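Local coordinates for protein glycosyl hydrolase (Bacteroides ovatus, PDB 3QC2) that is a glycosyl hydrolase-like protein, of a family whose members typically adopt a five-bladed beta-propeller fold, at residues A[253-258]-A[262-267]. Sequence-based numbering, arbitrary orientation.
Sequences PAIYTP and VLLYNG
Ile255 and Val262 face each other as a hydrogen-bonded pair in the antiparallel hairpin of strands 247-257 and 260-268. Ile255 N donates to Val262 O at 3.0 Å, and Val262 N returns a bond to Ile255 O at 2.9 Å; both are nearly straight, with 171° at the hydrogen. Val262 O also receives a weaker C-H contact from Ala254 CA at 3.5 Å, so one carbonyl meets two neighbouring residues. Both side chains of the pair leave the backbone on the same face of the sheet, where beta-branched residues suit the extended chain.

From Ile255 CB the side chain forks. CG1 lies beside the backbone N (chi1 -51°) and carries the longer arm along the hairpin toward Leu264. At its tip, CD1 passes Val262 O at 3.9 Å and meets Leu264 CD1 at 3.7 Å, the two side chains crossing at a slant. Leu264, branched at CG, can reach CD1 back toward the neighbouring strand although its CB does not point there, and it also packs on Ile326 and Met329 of strand 324-332.

Ala254 has only a methyl to place: its CB sits 3.8 Å from Val262 O and 4.2 Å from Leu263 CD1, a compact fit between the strands. Strand 247-257 pairs in parallel with 182-189, and 260-268 runs antiparallel to 283-290. The arrangement is a buried beta hairpin whose two arms are neighbouring strands of one sheet, consistent with a blade of the five-bladed beta-propeller of this family.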
ATOM      1  N   PRO A 253       5.829  -1.687   1.953  1.00 22.16           N
ATOM      2  CA  PRO A 253       6.995  -1.279   2.732  1.00 22.61           C
ATOM      3  C   PRO A 253       8.284  -1.306   1.908  1.00 22.95           C
ATOM      4  O   PRO A 253       8.442  -2.172   1.041  1.00 22.98           O
ATOM      5  CB  PRO A 253       7.049  -2.329   3.854  1.00 22.85           C
ATOM      6  CG  PRO A 253       5.657  -2.705   4.071  1.00 22.58           C
ATOM      7  CD  PRO A 253       4.996  -2.650   2.699  1.00 22.35           C
ATOM      8  N   ALA A 254       9.178  -0.348   2.170  1.00 23.28           N
ATOM      9  CA  ALA A 254      10.460  -0.258   1.463  1.00 23.70           C
ATOM     10  C   ALA A 254      11.389  -1.376   1.959  1.00 24.45           C
ATOM     11  O   ALA A 254      11.311  -1.770   3.122  1.00 24.88           O
ATOM     12  CB  ALA A 254      11.094   1.112   1.690  1.00 23.54           C
ATOM     13  N   ILE A 255      12.255  -1.879   1.061  1.00 24.96           N
ATOM     14  CA  ILE A 255      13.179  -2.991   1.377  1.00 25.68           C
ATOM     15  C   ILE A 255      14.665  -2.613   1.210  1.00 26.57           C
ATOM     16  O   ILE A 255      15.118  -2.254   0.116  1.00 25.99           O
ATOM     17  CB  ILE A 255      12.922  -4.261   0.478  1.00 25.69           C
ATOM     18  CG1 ILE A 255      11.445  -4.668   0.484  1.00 25.62           C
ATOM     19  CG2 ILE A 255      13.782  -5.425   0.933  1.00 25.54           C
ATOM     20  CD1 ILE A 255      10.560  -3.768  -0.316  1.00 25.47           C
ATOM     21  N   TYR A 256      15.404  -2.720   2.316  1.00 27.63           N
ATOM     22  CA  TYR A 256      16.829  -2.490   2.344  1.00 28.82           C
ATOM     23  C   TYR A 256      17.499  -3.752   1.799  1.00 29.53           C
ATOM     24  O   TYR A 256      17.302  -4.847   2.338  1.00 29.36           O
ATOM     25  CB  TYR A 256      17.272  -2.239   3.802  1.00 29.65           C
ATOM     26  CG  TYR A 256      18.759  -2.049   4.033  1.00 30.97           C
ATOM     27  CD1 TYR A 256      19.610  -3.142   4.122  1.00 33.22           C
ATOM     28  CD2 TYR A 256      19.300  -0.776   4.225  1.00 32.16           C
ATOM     29  CE1 TYR A 256      20.998  -2.979   4.363  1.00 34.87           C
ATOM     30  CE2 TYR A 256      20.673  -0.597   4.466  1.00 33.89           C
ATOM     31  CZ  TYR A 256      21.515  -1.711   4.533  1.00 35.21           C
ATOM     32  OH  TYR A 256      22.864  -1.558   4.766  1.00 37.42           O
ATOM     33  N   THR A 257      18.265  -3.597   0.713  1.00 30.13           N
ATOM     34  CA  THR A 257      18.982  -4.718   0.083  1.00 31.15           C
ATOM     35  C   THR A 257      20.458  -4.352  -0.052  1.00 32.39           C
ATOM     36  O   THR A 257      20.841  -3.208   0.235  1.00 32.58           O
ATOM     37  CB  THR A 257      18.433  -5.027  -1.346  1.00 30.66           C
ATOM     38  OG1 THR A 257      18.840  -3.989  -2.252  1.00 30.60           O
ATOM     39  CG2 THR A 257      16.901  -5.159  -1.338  1.00 29.42           C
ATOM     40  N   PRO A 258      21.302  -5.326  -0.461  1.00 33.60           N
ATOM     41  CA  PRO A 258      22.729  -5.048  -0.696  1.00 34.74           C
ATOM     42  C   PRO A 258      23.000  -3.938  -1.721  1.00 34.51           C
ATOM     43  O   PRO A 258      23.915  -3.158  -1.523  1.00 35.27           O
ATOM     44  CB  PRO A 258      23.265  -6.398  -1.197  1.00 35.58           C
ATOM     45  CG  PRO A 258      22.457  -7.398  -0.462  1.00 35.29           C
ATOM     46  CD  PRO A 258      21.052  -6.782  -0.356  1.00 34.04           C
ATOM     47  N   VAL A 262      15.053  -0.155  -1.866  1.00 22.61           N
ATOM     48  CA  VAL A 262      14.095  -0.107  -2.949  1.00 21.45           C
ATOM     49  C   VAL A 262      12.682   0.212  -2.460  1.00 20.60           C
ATOM     50  O   VAL A 262      12.143  -0.472  -1.584  1.00 20.65           O
ATOM     51  CB  VAL A 262      14.040  -1.432  -3.701  1.00 21.55           C
ATOM     52  CG1 VAL A 262      13.008  -1.351  -4.829  1.00 20.77           C
ATOM     53  CG2 VAL A 262      15.399  -1.793  -4.244  1.00 21.76           C
ATOM     54  N   LEU A 263      12.095   1.263  -3.025  1.00 19.88           N
ATOM     55  CA  LEU A 263      10.700   1.647  -2.740  1.00 19.08           C
ATOM     56  C   LEU A 263       9.878   1.316  -3.984  1.00 18.65           C
ATOM     57  O   LEU A 263      10.126   1.868  -5.059  1.00 18.54           O
ATOM     58  CB  LEU A 263      10.595   3.140  -2.450  1.00 19.06           C
ATOM     59  CG  LEU A 263       9.188   3.750  -2.220  1.00 18.73           C
ATOM     60  CD1 LEU A 263       8.530   3.223  -0.930  1.00 17.25           C
ATOM     61  CD2 LEU A 263       9.294   5.242  -2.176  1.00 18.62           C
ATOM     62  N   LEU A 264       8.928   0.395  -3.850  1.00 18.35           N
ATOM     63  CA  LEU A 264       8.042   0.059  -4.958  1.00 18.00           C
ATOM     64  C   LEU A 264       6.889   0.992  -4.770  1.00 17.60           C
ATOM     65  O   LEU A 264       6.350   1.083  -3.675  1.00 17.61           O
ATOM     66  CB  LEU A 264       7.603  -1.398  -4.923  1.00 18.15           C
ATOM     67  CG  LEU A 264       8.763  -2.412  -4.989  1.00 18.53           C
ATOM     68  CD1 LEU A 264       9.439  -2.537  -3.642  1.00 18.66           C
ATOM     69  CD2 LEU A 264       8.271  -3.769  -5.455  1.00 18.63           C
ATOM     70  N   TYR A 265       6.517   1.719  -5.828  1.00 17.24           N
ATOM     71  CA  TYR A 265       5.482   2.739  -5.709  1.00 16.86           C
ATOM     72  C   TYR A 265       4.489   2.745  -6.875  1.00 16.81           C
ATOM     73  O   TYR A 265       4.653   2.022  -7.866  1.00 17.02           O
ATOM     74  CB  TYR A 265       6.152   4.124  -5.551  1.00 16.77           C
ATOM     75  CG  TYR A 265       6.853   4.648  -6.802  1.00 15.87           C
ATOM     76  CD1 TYR A 265       8.136   4.263  -7.112  1.00 16.22           C
ATOM     77  CD2 TYR A 265       6.220   5.543  -7.636  1.00 15.67           C
ATOM     78  CE1 TYR A 265       8.785   4.758  -8.251  1.00 16.82           C
ATOM     79  CE2 TYR A 265       6.829   6.037  -8.752  1.00 16.37           C
ATOM     80  CZ  TYR A 265       8.121   5.643  -9.068  1.00 17.22           C
ATOM     81  OH  TYR A 265       8.725   6.143 -10.197  1.00 17.52           O
ATOM     82  N   ASN A 266       3.463   3.569  -6.730  1.00 16.80           N
ATOM     83  CA  ASN A 266       2.395   3.692  -7.714  1.00 17.18           C
ATOM     84  C   ASN A 266       2.424   5.027  -8.381  1.00 17.34           C
ATOM     85  O   ASN A 266       2.402   6.050  -7.708  1.00 17.50           O
ATOM     86  CB  ASN A 266       1.055   3.516  -7.025  1.00 17.03           C
ATOM     87  CG  ASN A 266       0.911   2.177  -6.419  1.00 17.35           C
ATOM     88  OD1 ASN A 266       0.776   1.177  -7.132  1.00 17.44           O
ATOM     89  ND2 ASN A 266       0.933   2.118  -5.079  1.00 16.16           N
ATOM     90  N   GLY A 267       2.460   5.021  -9.713  1.00 17.65           N
ATOM     91  CA  GLY A 267       2.466   6.244 -10.490  1.00 18.05           C
ATOM     92  C   GLY A 267       1.149   6.466 -11.209  1.00 18.51           C
ATOM     93  O   GLY A 267       0.652   5.569 -11.876  1.00 18.42           O
TER